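Local coordinates for protein triphenylmethane reductase (Citrobacter sp., PDB 2JL1) that probably reduces triphenylmethane dyes with NADPH as hydride donor, binding the dinucleotide in an NmrA-like Rossmann fold of the short-chain dehydrogenase type, at residues 48-53 / 65-70; 15-20 / 29-34; 7-12 / 37-42. One frame throughout, in Å; residues are numbered along the deposited sequence.

Contact 1 of 3, residues 48-53 / 65-70. With NAP (NADP nicotinamide-adenine-dinucleotide phosphate), chain B.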
loop_
_atom_site.group_PDB
_atom_site.type_symbol
_atom_site.label_atom_id
_atom_site.label_comp_id
_atom_site.label_asym_id
_atom_site.label_seq_id
_atom_site.Cartn_x
_atom_site.Cartn_y
_atom_site.Cartn_z
ATOM N N GLU A 48 2.676 18.522 -25.721
ATOM C CA GLU A 48 1.418 17.823 -25.983
ATOM C C GLU A 48 0.616 17.680 -24.694
ATOM O O GLU A 48 1.149 17.269 -23.664
ATOM C CB GLU A 48 1.680 16.438 -26.594
ATOM C CG GLU A 48 0.401 15.708 -27.061
ATOM C CD GLU A 48 0.631 14.240 -27.395
ATOM O OE1 GLU A 48 -0.344 13.456 -27.379
ATOM O OE2 GLU A 48 1.790 13.861 -27.667
ATOM N N VAL A 49 -0.667 18.010 -24.765
ATOM C CA VAL A 49 -1.579 17.944 -23.607
ATOM C C VAL A 49 -2.517 16.753 -23.804
ATOM O O VAL A 49 -3.061 16.567 -24.888
ATOM C CB VAL A 49 -2.427 19.255 -23.483
ATOM C CG1 VAL A 49 -3.604 19.078 -22.528
ATOM C CG2 VAL A 49 -1.563 20.451 -23.074
ATOM N N ARG A 50 -2.705 15.944 -22.768
ATOM C CA ARG A 50 -3.712 14.873 -22.807
ATOM C C ARG A 50 -4.555 14.954 -21.560
ATOM O O ARG A 50 -4.067 15.360 -20.521
ATOM C CB ARG A 50 -3.063 13.495 -22.867
ATOM C CG ARG A 50 -2.317 13.219 -24.134
ATOM C CD ARG A 50 -1.614 11.888 -24.052
ATOM N NE ARG A 50 -0.881 11.602 -25.278
ATOM C CZ ARG A 50 -0.294 10.436 -25.567
ATOM N NH1 ARG A 50 -0.333 9.420 -24.703
ATOM N NH2 ARG A 50 0.349 10.285 -26.732
ATOM N N HIS A 51 -5.822 14.580 -21.683
ATOM C CA HIS A 51 -6.735 14.555 -20.553
ATOM C C HIS A 51 -6.539 13.257 -19.782
ATOM O O HIS A 51 -6.616 12.181 -20.343
ATOM C CB HIS A 51 -8.175 14.644 -21.040
ATOM C CG HIS A 51 -9.192 14.603 -19.942
ATOM N ND1 HIS A 51 -10.176 13.641 -19.881
ATOM C CD2 HIS A 51 -9.388 15.412 -18.870
ATOM C CE1 HIS A 51 -10.933 13.856 -18.818
ATOM N NE2 HIS A 51 -10.478 14.922 -18.188
ATOM N N GLY A 52 -6.297 13.369 -18.490
ATOM C CA GLY A 52 -6.152 12.189 -17.650
ATOM C C GLY A 52 -6.674 12.580 -16.293
ATOM O O GLY A 52 -6.103 13.447 -15.638
ATOM N N ASP A 53 -7.784 11.965 -15.900
ATOM C CA ASP A 53 -8.401 12.233 -14.610
ATOM C C ASP A 53 -8.327 10.967 -13.742
ATOM O O ASP A 53 -8.827 9.917 -14.159
ATOM C CB ASP A 53 -9.857 12.662 -14.841
ATOM C CG ASP A 53 -10.557 13.109 -13.555
ATOM O OD1 ASP A 53 -10.203 12.627 -12.447
ATOM O OD2 ASP A 53 -11.474 13.946 -13.667
ATOM N N ALA A 65 -1.309 5.809 -23.134
ATOM C CA ALA A 65 -1.076 5.031 -24.352
ATOM C C ALA A 65 0.247 5.443 -24.961
ATOM O O ALA A 65 0.449 6.600 -25.281
ATOM C CB ALA A 65 -2.197 5.247 -25.353
ATOM N N GLY A 66 1.164 4.501 -25.080
ATOM C CA GLY A 66 2.416 4.760 -25.757
ATOM C C GLY A 66 3.463 5.557 -25.008
ATOM O O GLY A 66 4.510 5.847 -25.578
ATOM N N VAL A 67 3.222 5.920 -23.744
ATOM C CA VAL A 67 4.266 6.659 -23.008
ATOM C C VAL A 67 5.356 5.741 -22.453
ATOM O O VAL A 67 5.081 4.673 -21.887
ATOM C CB VAL A 67 3.731 7.738 -21.975
ATOM C CG1 VAL A 67 2.378 8.287 -22.379
ATOM C CG2 VAL A 67 3.686 7.221 -20.579
ATOM N N SER A 68 6.601 6.159 -22.670
ATOM C CA SER A 68 7.772 5.421 -22.248
ATOM C C SER A 68 8.056 5.642 -20.759
ATOM O O SER A 68 8.111 4.687 -19.986
ATOM C CB SER A 68 8.973 5.850 -23.088
ATOM O OG SER A 68 10.162 5.283 -22.576
ATOM N N LYS A 69 8.216 6.902 -20.360
ATOM C CA LYS A 69 8.460 7.243 -18.953
ATOM C C LYS A 69 7.334 8.089 -18.360
ATOM O O LYS A 69 6.990 9.135 -18.910
ATOM C CB LYS A 69 9.765 8.023 -18.820
ATOM C CG LYS A 69 11.011 7.260 -19.171
ATOM C CD LYS A 69 12.172 8.222 -19.370
ATOM C CE LYS A 69 13.505 7.524 -19.228
ATOM N NZ LYS A 69 14.573 8.360 -19.848
ATOM N N LEU A 70 6.808 7.667 -17.207
ATOM C CA LEU A 70 5.702 8.383 -16.555
ATOM C C LEU A 70 6.125 8.980 -15.228
ATOM O O LEU A 70 6.618 8.261 -14.347
ATOM C CB LEU A 70 4.494 7.452 -16.329
ATOM C CG LEU A 70 3.291 8.069 -15.589
ATOM C CD1 LEU A 70 2.631 9.189 -16.401
ATOM C CD2 LEU A 70 2.265 7.019 -15.138
HETATM P PA NAP B . -1.017 21.345 -6.584
HETATM O O1A NAP B . -2.141 21.519 -5.623
HETATM O O2A NAP B . -0.498 22.595 -7.178
HETATM O O5B NAP B . -1.404 20.330 -7.752
HETATM C C5B NAP B . -2.183 19.168 -7.568
HETATM C C4B NAP B . -2.422 18.647 -8.978
HETATM O O4B NAP B . -3.212 17.465 -8.955
HETATM C C3B NAP B . -3.184 19.708 -9.772
HETATM O O3B NAP B . -2.586 19.871 -11.032
HETATM C C2B NAP B . -4.553 19.114 -9.949
HETATM O O2B NAP B . -5.072 19.428 -11.203
HETATM C C1B NAP B . -4.245 17.632 -9.906
HETATM N N9A NAP B . -5.474 16.880 -9.621
HETATM C C8A NAP B . -6.358 17.059 -8.593
HETATM N N7A NAP B . -7.347 16.145 -8.733
HETATM C C5A NAP B . -7.109 15.412 -9.847
HETATM C C6A NAP B . -7.799 14.364 -10.456
HETATM N N6A NAP B . -8.936 13.900 -9.945
HETATM N N1A NAP B . -7.287 13.808 -11.606
HETATM C C2A NAP B . -6.118 14.289 -12.155
HETATM N N3A NAP B . -5.435 15.318 -11.548
HETATM C C4A NAP B . -5.933 15.871 -10.414
HETATM O O3 NAP B . 0.166 20.569 -5.785
HETATM P PN NAP B . 1.763 20.766 -5.831
HETATM O O1N NAP B . 2.151 20.781 -7.251
HETATM O O2N NAP B . 2.136 21.905 -4.948
HETATM O O5D NAP B . 2.292 19.342 -5.204
HETATM C C5D NAP B . 2.101 18.133 -5.927
HETATM C C4D NAP B . 1.613 16.958 -5.072
HETATM O O4D NAP B . 2.477 16.798 -3.960
HETATM C C3D NAP B . 0.216 17.185 -4.489
HETATM O O3D NAP B . -0.836 16.685 -5.276
HETATM C C2D NAP B . 0.258 16.508 -3.132
HETATM O O2D NAP B . -0.127 15.149 -3.150
HETATM C C1D NAP B . 1.729 16.550 -2.779
HETATM N N1N NAP B . 1.922 17.577 -1.742
HETATM C C2N NAP B . 3.124 17.590 -1.108
HETATM C C3N NAP B . 3.357 18.484 -0.103
HETATM C C7N NAP B . 4.645 18.494 0.602
HETATM O O7N NAP B . 4.843 19.546 1.542
HETATM N N7N NAP B . 5.502 17.500 0.337
HETATM C C4N NAP B . 2.389 19.462 0.209
HETATM C C5N NAP B . 1.216 19.498 -0.504
HETATM C C6N NAP B . 0.964 18.503 -1.455
HETATM P P2B NAP B . -6.061 20.684 -11.427
HETATM O O1X NAP B . -5.214 21.838 -11.929
HETATM O O2X NAP B . -6.768 21.100 -10.148
HETATM O O3X NAP B . -7.061 20.221 -12.467
#
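Arg50 reaches across to the carbonyl of Ala65 because its CG sits anti to its own carbonyl carbon (chi1 -67°) and the chain then runs fully extended from CG to NE, carrying the guanidinium off the outermost strand 48-51 of a parallel Rossmann sheet. What it meets is the loop that leads from helix 57-63 into strand 69-72, so the contact ties the edge strand to the loop following the next helix. NH1 donates a hydrogen bond to Ala65 O at 3.0 Å, with a nearly straight N-H...O angle of 163°. NH1 is also hydrogen-bonded to Ala63 O, so two carbonyls near the end of the helix hold this one nitrogen. NE forms a salt bridge with Glu48 OE1, two residues back on the same strand, at 2.9 Å; the nitrogen comes to this oxygen from above the carboxylate plane. NH2 adds a weak bond to the same oxygen. With Glu48 OE1 and Ala65 O both at its edge, near its plane, rotation of the guanidinium is well restricted, and the charge of Glu48 probably helps to balance that of Arg50. Val67 supplies the apolar part: its CG1 comes obliquely to NH1 at 3.7 Å as the two side chains slide past each other in opposite directions. Farther along the strand direction the chain enters the cofactor pocket, where Asp53 OD1 accepts a hydrogen bond of 3.1 Å from the adenine amino nitrogen N6A of NADP and is also bonded by Asn55 N.

Contact 2 of 3, residues 15-20 / 29-34. With NAP (NADP nicotinamide-adenine-dinucleotide phosphate), chain B.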
loop_
_atom_site.group_PDB
_atom_site.type_symbol
_atom_site.label_atom_id
_atom_site.label_comp_id
_atom_site.label_asym_id
_atom_site.label_seq_id
_atom_site.Cartn_x
_atom_site.Cartn_y
_atom_site.Cartn_z
ATOM N N LEU A 15 6.532 23.149 -12.794
ATOM C CA LEU A 15 7.985 23.324 -12.631
ATOM C C LEU A 15 8.794 22.152 -13.217
ATOM O O LEU A 15 9.892 22.358 -13.734
ATOM C CB LEU A 15 8.358 23.570 -11.164
ATOM C CG LEU A 15 7.987 24.889 -10.478
ATOM C CD1 LEU A 15 8.123 24.750 -8.935
ATOM C CD2 LEU A 15 8.838 26.045 -10.993
ATOM N N VAL A 16 8.265 20.934 -13.142
ATOM C CA VAL A 16 8.928 19.764 -13.741
ATOM C C VAL A 16 8.999 19.962 -15.265
ATOM O O VAL A 16 10.047 19.767 -15.871
ATOM C CB VAL A 16 8.219 18.407 -13.391
ATOM C CG1 VAL A 16 8.701 17.271 -14.313
ATOM C CG2 VAL A 16 8.510 17.995 -11.953
ATOM N N ILE A 17 7.879 20.359 -15.857
ATOM C CA ILE A 17 7.820 20.646 -17.288
ATOM C C ILE A 17 8.778 21.770 -17.690
ATOM O O ILE A 17 9.481 21.655 -18.700
ATOM C CB ILE A 17 6.365 20.856 -17.736
ATOM C CG1 ILE A 17 5.662 19.491 -17.674
ATOM C CG2 ILE A 17 6.283 21.522 -19.152
ATOM C CD1 ILE A 17 4.205 19.496 -17.947
ATOM N N GLN A 18 8.843 22.832 -16.882
ATOM C CA GLN A 18 9.773 23.927 -17.176
ATOM C C GLN A 18 11.231 23.494 -17.116
ATOM O O GLN A 18 12.041 23.909 -17.954
ATOM C CB GLN A 18 9.475 25.155 -16.307
ATOM C CG GLN A 18 8.151 25.833 -16.708
ATOM C CD GLN A 18 8.049 26.136 -18.223
ATOM O OE1 GLN A 18 8.947 26.748 -18.803
ATOM N NE2 GLN A 18 6.944 25.712 -18.857
ATOM N N HIS A 19 11.564 22.625 -16.154
ATOM C CA HIS A 19 12.893 22.006 -16.109
ATOM C C HIS A 19 13.158 20.993 -17.238
ATOM O O HIS A 19 14.269 20.945 -17.774
ATOM C CB HIS A 19 13.132 21.360 -14.739
ATOM C CG HIS A 19 13.336 22.357 -13.640
ATOM N ND1 HIS A 19 14.482 23.116 -13.527
ATOM C CD2 HIS A 19 12.535 22.730 -12.613
ATOM C CE1 HIS A 19 14.379 23.914 -12.479
ATOM N NE2 HIS A 19 13.210 23.691 -11.902
ATOM N N LEU A 20 12.152 20.186 -17.595
ATOM C CA LEU A 20 12.278 19.253 -18.727
ATOM C C LEU A 20 12.511 19.990 -20.045
ATOM O O LEU A 20 13.256 19.512 -20.910
ATOM C CB LEU A 20 11.041 18.342 -18.856
ATOM C CG LEU A 20 10.891 17.222 -17.812
ATOM C CD1 LEU A 20 9.558 16.480 -17.941
ATOM C CD2 LEU A 20 12.064 16.268 -17.924
ATOM N N ILE A 29 7.744 15.830 -24.428
ATOM C CA ILE A 29 7.073 15.950 -23.141
ATOM C C ILE A 29 5.563 15.875 -23.362
ATOM O O ILE A 29 5.058 16.466 -24.306
ATOM C CB ILE A 29 7.445 17.292 -22.454
ATOM C CG1 ILE A 29 8.970 17.422 -22.343
ATOM C CG2 ILE A 29 6.751 17.429 -21.092
ATOM C CD1 ILE A 29 9.474 18.835 -22.103
ATOM N N ILE A 30 4.854 15.154 -22.486
ATOM C CA ILE A 30 3.390 15.079 -22.507
ATOM C C ILE A 30 2.814 15.526 -21.163
ATOM O O ILE A 30 3.097 14.925 -20.118
ATOM C CB ILE A 30 2.869 13.652 -22.797
ATOM C CG1 ILE A 30 3.402 13.116 -24.134
ATOM C CG2 ILE A 30 1.345 13.631 -22.809
ATOM C CD1 ILE A 30 3.265 11.620 -24.280
ATOM N N ALA A 31 2.026 16.588 -21.193
ATOM C CA ALA A 31 1.348 17.055 -20.008
ATOM C C ALA A 31 0.043 16.294 -19.903
ATOM O O ALA A 31 -0.777 16.320 -20.827
ATOM C CB ALA A 31 1.096 18.543 -20.089
ATOM N N ILE A 32 -0.128 15.581 -18.791
ATOM C CA ILE A 32 -1.373 14.897 -18.514
ATOM C C ILE A 32 -2.067 15.690 -17.418
ATOM O O ILE A 32 -1.492 15.960 -16.353
ATOM C CB ILE A 32 -1.163 13.404 -18.157
ATOM C CG1 ILE A 32 -0.592 12.661 -19.366
ATOM C CG2 ILE A 32 -2.485 12.758 -17.763
ATOM C CD1 ILE A 32 0.082 11.345 -19.047
ATOM N N VAL A 33 -3.299 16.083 -17.705
ATOM C CA VAL A 33 -4.047 17.073 -16.910
ATOM C C VAL A 33 -5.529 16.687 -16.763
ATOM O O VAL A 33 -6.076 15.981 -17.599
ATOM C CB VAL A 33 -3.968 18.505 -17.576
ATOM C CG1 VAL A 33 -2.561 19.040 -17.556
ATOM C CG2 VAL A 33 -4.480 18.486 -19.003
ATOM N N ARG A 34 -6.172 17.154 -15.700
ATOM C CA ARG A 34 -7.619 16.969 -15.525
ATOM C C ARG A 34 -8.429 18.032 -16.302
ATOM O O ARG A 34 -9.463 17.732 -16.920
ATOM C CB ARG A 34 -7.961 16.986 -14.024
ATOM C CG ARG A 34 -9.456 16.957 -13.712
ATOM C CD ARG A 34 -9.709 16.858 -12.211
ATOM N NE ARG A 34 -9.118 17.954 -11.446
ATOM C CZ ARG A 34 -9.461 18.255 -10.194
ATOM N NH1 ARG A 34 -10.403 17.543 -9.580
ATOM N NH2 ARG A 34 -8.873 19.270 -9.558
HETATM P PA NAP B . -1.017 21.345 -6.584
HETATM O O1A NAP B . -2.141 21.519 -5.623
HETATM O O2A NAP B . -0.498 22.595 -7.178
HETATM O O5B NAP B . -1.404 20.330 -7.752
HETATM C C5B NAP B . -2.183 19.168 -7.568
HETATM C C4B NAP B . -2.422 18.647 -8.978
HETATM O O4B NAP B . -3.212 17.465 -8.955
HETATM C C3B NAP B . -3.184 19.708 -9.772
HETATM O O3B NAP B . -2.586 19.871 -11.032
HETATM C C2B NAP B . -4.553 19.114 -9.949
HETATM O O2B NAP B . -5.072 19.428 -11.203
HETATM C C1B NAP B . -4.245 17.632 -9.906
HETATM N N9A NAP B . -5.474 16.880 -9.621
HETATM C C8A NAP B . -6.358 17.059 -8.593
HETATM N N7A NAP B . -7.347 16.145 -8.733
HETATM C C5A NAP B . -7.109 15.412 -9.847
HETATM C C6A NAP B . -7.799 14.364 -10.456
HETATM N N6A NAP B . -8.936 13.900 -9.945
HETATM N N1A NAP B . -7.287 13.808 -11.606
HETATM C C2A NAP B . -6.118 14.289 -12.155
HETATM N N3A NAP B . -5.435 15.318 -11.548
HETATM C C4A NAP B . -5.933 15.871 -10.414
HETATM O O3 NAP B . 0.166 20.569 -5.785
HETATM P PN NAP B . 1.763 20.766 -5.831
HETATM O O1N NAP B . 2.151 20.781 -7.251
HETATM O O2N NAP B . 2.136 21.905 -4.948
HETATM O O5D NAP B . 2.292 19.342 -5.204
HETATM C C5D NAP B . 2.101 18.133 -5.927
HETATM C C4D NAP B . 1.613 16.958 -5.072
HETATM O O4D NAP B . 2.477 16.798 -3.960
HETATM C C3D NAP B . 0.216 17.185 -4.489
HETATM O O3D NAP B . -0.836 16.685 -5.276
HETATM C C2D NAP B . 0.258 16.508 -3.132
HETATM O O2D NAP B . -0.127 15.149 -3.150
HETATM C C1D NAP B . 1.729 16.550 -2.779
HETATM N N1N NAP B . 1.922 17.577 -1.742
HETATM C C2N NAP B . 3.124 17.590 -1.108
HETATM C C3N NAP B . 3.357 18.484 -0.103
HETATM C C7N NAP B . 4.645 18.494 0.602
HETATM O O7N NAP B . 4.843 19.546 1.542
HETATM N N7N NAP B . 5.502 17.500 0.337
HETATM C C4N NAP B . 2.389 19.462 0.209
HETATM C C5N NAP B . 1.216 19.498 -0.504
HETATM C C6N NAP B . 0.964 18.503 -1.455
HETATM P P2B NAP B . -6.061 20.684 -11.427
HETATM O O1X NAP B . -5.214 21.838 -11.929
HETATM O O2X NAP B . -6.768 21.100 -10.148
HETATM O O3X NAP B . -7.061 20.221 -12.467
#
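The 15-20 part of helix 11-20 lies over strand 29-33 with the two segment axes 10.0 Å apart at closest and running almost exactly antiparallel (171°), the geometry of a beta-alpha-beta crossover in which strand 3-5, the helix and strand 29-33 follow in turn. Ile29, Ile17 and Leu20 carry most of the packing. Ile29 offers two branches to the helix: CG2 meets Ile17 CG1 at 4.1 Å, while CD1 comes against Leu20 CB at 3.6 Å. The second approach depends on the extended far end of the isoleucine (chi2 162°), which lays the terminal methyl beside the base of the leucine. The Ile17 and Ile29 side chains pass at a slant, and Ile17 CD1 continues along the strand to touch Ala31 CB at 3.9 Å. Leucine and isoleucine are buried here, and Leu20 also rests on Ile3 and Val5 of the neighbouring strand 3-5. Past the strand end, Arg34 leaves this core for NADP. Its guanidinium lies with one face over the adenine N7A, which is 3.3 Å above the plane, and turns its edge to the 2'-phosphate: NE bonds to O3X, and NH2 to O2X at 2.9 Å. Helix and strand are thus joined by dispersion and burial of hydrocarbon alone, whereas the paired bonds from Arg34 to the extra phosphate are consistent with a preference for NADP over NAD.

Contact 3 of 3, residues 7-12 / 37-42. With NAP (NADP nicotinamide-adenine-dinucleotide phosphate), chain B.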
loop_
_atom_site.group_PDB
_atom_site.type_symbol
_atom_site.label_atom_id
_atom_site.label_comp_id
_atom_site.label_asym_id
_atom_site.label_seq_id
_atom_site.Cartn_x
_atom_site.Cartn_y
_atom_site.Cartn_z
ATOM N N GLY A 7 -0.532 15.688 -13.033
ATOM C CA GLY A 7 -0.540 16.943 -12.249
ATOM C C GLY A 7 0.158 18.139 -12.926
ATOM O O GLY A 7 0.633 19.084 -12.255
ATOM N N ALA A 8 0.187 18.117 -14.258
ATOM C CA ALA A 8 1.008 19.067 -15.040
ATOM C C ALA A 8 0.657 20.554 -14.910
ATOM O O ALA A 8 1.526 21.395 -15.143
ATOM C CB ALA A 8 1.070 18.664 -16.505
ATOM N N THR A 9 -0.594 20.871 -14.558
ATOM C CA THR A 9 -1.012 22.256 -14.317
ATOM C C THR A 9 -0.832 22.669 -12.848
ATOM O O THR A 9 -1.052 23.832 -12.484
ATOM C CB THR A 9 -2.496 22.506 -14.706
ATOM O OG1 THR A 9 -3.336 21.593 -13.986
ATOM C CG2 THR A 9 -2.714 22.315 -16.190
ATOM N N GLY A 10 -0.439 21.725 -12.003
ATOM C CA GLY A 10 -0.175 22.031 -10.600
ATOM C C GLY A 10 1.176 22.699 -10.453
ATOM O O GLY A 10 1.920 22.841 -11.434
ATOM N N GLN A 11 1.511 23.094 -9.228
ATOM C CA GLN A 11 2.721 23.886 -9.008
ATOM C C GLN A 11 3.952 23.034 -9.269
ATOM O O GLN A 11 4.833 23.427 -10.041
ATOM C CB GLN A 11 2.716 24.541 -7.608
ATOM C CG GLN A 11 1.434 25.356 -7.372
ATOM C CD GLN A 11 1.390 26.035 -6.020
ATOM O OE1 GLN A 11 2.057 27.046 -5.812
ATOM N NE2 GLN A 11 0.597 25.485 -5.094
ATOM N N LEU A 12 3.992 21.837 -8.691
ATOM C CA LEU A 12 5.159 20.971 -8.887
ATOM C C LEU A 12 5.286 20.522 -10.331
ATOM O O LEU A 12 6.372 20.571 -10.890
ATOM C CB LEU A 12 5.103 19.741 -7.957
ATOM C CG LEU A 12 6.332 18.821 -7.915
ATOM C CD1 LEU A 12 7.499 19.474 -7.152
ATOM C CD2 LEU A 12 5.963 17.474 -7.253
ATOM N N GLU A 37 -8.419 23.015 -20.493
ATOM C CA GLU A 37 -8.440 24.469 -20.691
ATOM C C GLU A 37 -7.298 25.169 -19.931
ATOM O O GLU A 37 -6.672 26.082 -20.467
ATOM C CB GLU A 37 -9.809 25.039 -20.284
ATOM C CG GLU A 37 -10.067 26.520 -20.653
ATOM C CD GLU A 37 -9.551 27.506 -19.601
ATOM O OE1 GLU A 37 -9.245 27.087 -18.454
ATOM O OE2 GLU A 37 -9.457 28.713 -19.931
ATOM N N LYS A 38 -7.045 24.729 -18.693
ATOM C CA LYS A 38 -5.901 25.159 -17.868
ATOM C C LYS A 38 -4.540 24.960 -18.535
ATOM O O LYS A 38 -3.608 25.719 -18.292
ATOM C CB LYS A 38 -5.897 24.366 -16.560
ATOM C CG LYS A 38 -6.551 25.021 -15.374
ATOM C CD LYS A 38 -5.517 25.295 -14.274
ATOM C CE LYS A 38 -6.099 25.103 -12.870
ATOM N NZ LYS A 38 -7.189 26.083 -12.491
ATOM N N ALA A 39 -4.425 23.924 -19.360
ATOM C CA ALA A 39 -3.141 23.556 -19.955
ATOM C C ALA A 39 -2.812 24.282 -21.270
ATOM O O ALA A 39 -1.900 23.869 -21.993
ATOM C CB ALA A 39 -3.059 22.038 -20.131
ATOM N N SER A 40 -3.543 25.364 -21.558
ATOM C CA SER A 40 -3.289 26.250 -22.722
ATOM C C SER A 40 -1.859 26.804 -22.756
ATOM O O SER A 40 -1.168 26.691 -23.768
ATOM C CB SER A 40 -4.281 27.422 -22.733
ATOM O OG SER A 40 -5.622 26.961 -22.788
ATOM N N THR A 41 -1.432 27.404 -21.643
ATOM C CA THR A 41 -0.061 27.872 -21.467
ATOM C C THR A 41 0.964 26.866 -22.002
ATOM O O THR A 41 1.843 27.232 -22.791
ATOM C CB THR A 41 0.217 28.167 -19.983
ATOM O OG1 THR A 41 -0.495 29.358 -19.604
ATOM C CG2 THR A 41 1.722 28.348 -19.714
ATOM N N LEU A 42 0.820 25.602 -21.585
ATOM C CA LEU A 42 1.736 24.508 -21.955
ATOM C C LEU A 42 1.758 24.190 -23.449
ATOM O O LEU A 42 2.829 23.986 -24.032
ATOM C CB LEU A 42 1.386 23.236 -21.173
ATOM C CG LEU A 42 1.582 23.285 -19.668
ATOM C CD1 LEU A 42 0.839 22.137 -18.972
ATOM C CD2 LEU A 42 3.068 23.258 -19.346
HETATM P PA NAP B . -1.017 21.345 -6.584
HETATM O O1A NAP B . -2.141 21.519 -5.623
HETATM O O2A NAP B . -0.498 22.595 -7.178
HETATM O O5B NAP B . -1.404 20.330 -7.752
HETATM C C5B NAP B . -2.183 19.168 -7.568
HETATM C C4B NAP B . -2.422 18.647 -8.978
HETATM O O4B NAP B . -3.212 17.465 -8.955
HETATM C C3B NAP B . -3.184 19.708 -9.772
HETATM O O3B NAP B . -2.586 19.871 -11.032
HETATM C C2B NAP B . -4.553 19.114 -9.949
HETATM O O2B NAP B . -5.072 19.428 -11.203
HETATM C C1B NAP B . -4.245 17.632 -9.906
HETATM N N9A NAP B . -5.474 16.880 -9.621
HETATM C C8A NAP B . -6.358 17.059 -8.593
HETATM N N7A NAP B . -7.347 16.145 -8.733
HETATM C C5A NAP B . -7.109 15.412 -9.847
HETATM C C6A NAP B . -7.799 14.364 -10.456
HETATM N N6A NAP B . -8.936 13.900 -9.945
HETATM N N1A NAP B . -7.287 13.808 -11.606
HETATM C C2A NAP B . -6.118 14.289 -12.155
HETATM N N3A NAP B . -5.435 15.318 -11.548
HETATM C C4A NAP B . -5.933 15.871 -10.414
HETATM O O3 NAP B . 0.166 20.569 -5.785
HETATM P PN NAP B . 1.763 20.766 -5.831
HETATM O O1N NAP B . 2.151 20.781 -7.251
HETATM O O2N NAP B . 2.136 21.905 -4.948
HETATM O O5D NAP B . 2.292 19.342 -5.204
HETATM C C5D NAP B . 2.101 18.133 -5.927
HETATM C C4D NAP B . 1.613 16.958 -5.072
HETATM O O4D NAP B . 2.477 16.798 -3.960
HETATM C C3D NAP B . 0.216 17.185 -4.489
HETATM O O3D NAP B . -0.836 16.685 -5.276
HETATM C C2D NAP B . 0.258 16.508 -3.132
HETATM O O2D NAP B . -0.127 15.149 -3.150
HETATM C C1D NAP B . 1.729 16.550 -2.779
HETATM N N1N NAP B . 1.922 17.577 -1.742
HETATM C C2N NAP B . 3.124 17.590 -1.108
HETATM C C3N NAP B . 3.357 18.484 -0.103
HETATM C C7N NAP B . 4.645 18.494 0.602
HETATM O O7N NAP B . 4.843 19.546 1.542
HETATM N N7N NAP B . 5.502 17.500 0.337
HETATM C C4N NAP B . 2.389 19.462 0.209
HETATM C C5N NAP B . 1.216 19.498 -0.504
HETATM C C6N NAP B . 0.964 18.503 -1.455
HETATM P P2B NAP B . -6.061 20.684 -11.427
HETATM O O1X NAP B . -5.214 21.838 -11.929
HETATM O O2X NAP B . -6.768 21.100 -10.148
HETATM O O3X NAP B . -7.061 20.221 -12.467
#
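Ala8 CB packs 4.3 Å from Leu42 CD1, the apolar floor of the contact; the alanine sits in the type I turn from Gly7 to Gly10, part of the glycine-rich loop of the Rossmann fold, which faces the beginning of helix 40-44. Thr9 makes most of the contact. CG2 stands anti to the carbonyl carbon, which aims the methyl at Lys38 CB at 3.8 Å and at Ala39 CB at 4.0 Å, and leaves OG1 (chi1 57°) to donate to O1X of the NADP 2'-phosphate at 2.8 Å. One side chain therefore packs with its methyl and binds the cofactor with its hydroxyl. Lys38 crosses Thr9 at about a right angle, and its CE lies 3.5 Å from the same O1X. Gly10 takes the N-cap position, its backbone packed close to the NADP, with Gly10 N 3.0 Å from O3B. Gln11 and Leu12 then start helix 11-20 with their N-H groups pointing at the pyrophosphate, where the helix dipole probably helps: Gln11 N bonds to O2A, and Leu12 N to O1N at 2.6 Å with an angle of 169°.

Overall arrangement
The three contacts lie on the same side of the chain's centre, and all touch NADP. Contacts 2 and 3 lie closest, centres 7 Å apart: both draw on helix 11-20, and Ile17 CD1 packs on Ala8 CB (3.5 Å), so the crossover core continues under the glycine-rich loop. Contact 2 is nested inside the loop that contact 3 closes, and contact 1 follows both. Its strand pairs with 29-33 of contact 2 through probable backbone bonds such as Glu48 O to Ala31 N, 2.7 Å. Asp53 of contact 1 bonds the adenine amino group, Arg34 of contact 2 faces the adenine and shares the 2'-phosphate with Thr9 of contact 3, and contact 3 alone of the three holds the pyrophosphate.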